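Local coordinates for protein secretin XcpQ (Pseudomonas aeruginosa, PDB 4E9J) that forms the outer membrane channel of a type II secretion system, through which proteins such as the elastase LasB are exported, at residues 194-197 against 198-201. Numbering follows the deposited sequence.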
loop_
_atom_site.group_PDB
_atom_site.type_symbol
_atom_site.label_atom_id
_atom_site.label_comp_id
_atom_site.label_asym_id
_atom_site.label_seq_id
_atom_site.Cartn_x
_atom_site.Cartn_y
_atom_site.Cartn_z
ATOM N N VAL A 194 10.667 -2.456 26.613
ATOM C CA VAL A 194 10.026 -2.325 27.937
ATOM C C VAL A 194 8.703 -3.100 27.988
ATOM O O VAL A 194 8.411 -3.775 28.974
ATOM C CB VAL A 194 9.813 -0.826 28.275
ATOM C CG1 VAL A 194 8.818 -0.645 29.420
ATOM C CG2 VAL A 194 11.128 -0.174 28.637
ATOM N N LEU A 195 7.885 -2.962 26.946
ATOM C CA LEU A 195 6.601 -3.643 26.889
ATOM C C LEU A 195 6.750 -5.145 26.817
ATOM O O LEU A 195 6.063 -5.840 27.558
ATOM C CB LEU A 195 5.764 -3.116 25.714
ATOM C CG LEU A 195 5.316 -1.673 25.892
ATOM C CD1 LEU A 195 4.767 -1.116 24.591
ATOM C CD2 LEU A 195 4.342 -1.526 27.055
ATOM N N ASN A 196 7.699 -5.643 26.008
ATOM C CA ASN A 196 7.976 -7.073 25.914
ATOM C C ASN A 196 8.528 -7.621 27.220
ATOM O O ASN A 196 8.098 -8.680 27.653
ATOM C CB ASN A 196 8.973 -7.355 24.794
ATOM C CG ASN A 196 8.352 -7.217 23.440
ATOM O OD1 ASN A 196 7.161 -7.482 23.256
ATOM N ND2 ASN A 196 9.164 -6.901 22.436
ATOM N N ASN A 197 9.483 -6.900 27.841
ATOM C CA ASN A 197 10.053 -7.304 29.137
ATOM C C ASN A 197 8.959 -7.386 30.190
ATOM O O ASN A 197 8.829 -8.428 30.822
ATOM C CB ASN A 197 11.175 -6.344 29.585
ATOM C CG ASN A 197 12.483 -6.579 28.894
ATOM O OD1 ASN A 197 12.651 -7.526 28.117
ATOM N ND2 ASN A 197 13.453 -5.731 29.181
ATOM N N ALA A 198 8.131 -6.341 30.332
ATOM C CA ALA A 198 7.019 -6.360 31.301
ATOM C C ALA A 198 6.043 -7.532 31.079
ATOM O O ALA A 198 5.595 -8.134 32.061
ATOM C CB ALA A 198 6.269 -5.044 31.276
ATOM N N MET A 199 5.724 -7.864 29.811
ATOM C CA MET A 199 4.841 -8.998 29.525
ATOM C C MET A 199 5.519 -10.329 29.859
ATOM O O MET A 199 4.873 -11.181 30.462
ATOM C CB MET A 199 4.345 -9.000 28.077
ATOM C CG MET A 199 3.286 -7.954 27.827
ATOM S SD MET A 199 2.527 -8.120 26.216
ATOM C CE MET A 199 3.943 -7.739 25.149
ATOM N N SER A 200 6.799 -10.508 29.473
ATOM C CA SER A 200 7.554 -11.725 29.796
ATOM C C SER A 200 7.795 -11.921 31.316
ATOM O O SER A 200 7.814 -13.064 31.763
ATOM C CB SER A 200 8.902 -11.774 29.076
ATOM O OG SER A 200 8.823 -11.847 27.664
ATOM N N ARG A 201 7.974 -10.840 32.091
ATOM C CA ARG A 201 8.208 -10.927 33.544
ATOM C C ARG A 201 6.910 -10.981 34.381
ATOM O O ARG A 201 6.990 -11.174 35.588
ATOM C CB ARG A 201 9.069 -9.741 34.042
ATOM C CG ARG A 201 10.441 -9.447 33.400
ATOM C CD ARG A 201 11.024 -8.221 34.105
ATOM N NE ARG A 201 11.997 -7.447 33.326
ATOM C CZ ARG A 201 13.311 -7.676 33.320
ATOM N NH1 ARG A 201 13.818 -8.705 33.991
ATOM N NH2 ARG A 201 14.120 -6.911 32.596
#
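Arg201 runs its side chain alongside that of Asn197, one helical turn earlier, both pointing the same way. Its CG lies 3.2 Å from Asn197 O, and further out the guanidinium NH2 comes to 3.7 Å from Asn197 ND2. The amide and guanidinium planes are turned 73° apart, so the two flat groups do not stack, and as both nitrogens are donors the approach is one of van der Waals contact. With CG beside the backbone N, the Arg201 chain leans back toward the preceding turn, and its extended run from CG to NE sets the guanidinium next to the Asn197 amide. On another side of the helix Met199 folds back over the preceding turn: a bend at chi3 (-66°) brings its CE to 3.7 Å from both Leu195 O and Asn196 OD1. Helix 188-201, to which all these residues belong, packs with helix 227-240 on the three-stranded antiparallel sheet of the periplasmic N2 domain. Leu195 is buried against Leu233, Leu236 and Leu240 of the partner helix and also meets Val212, the strand residue that Asn196 and Met199 touch as well. Four i to i+4 backbone bonds join the successive turns, including Ala198 N to Val194 O at 2.9 Å. Asn196 O takes the amide N-H of Ser200 at 2.9 Å, nearly straight at 168°, and in addition a weak bond from Ser200 OG, which points back along the helix.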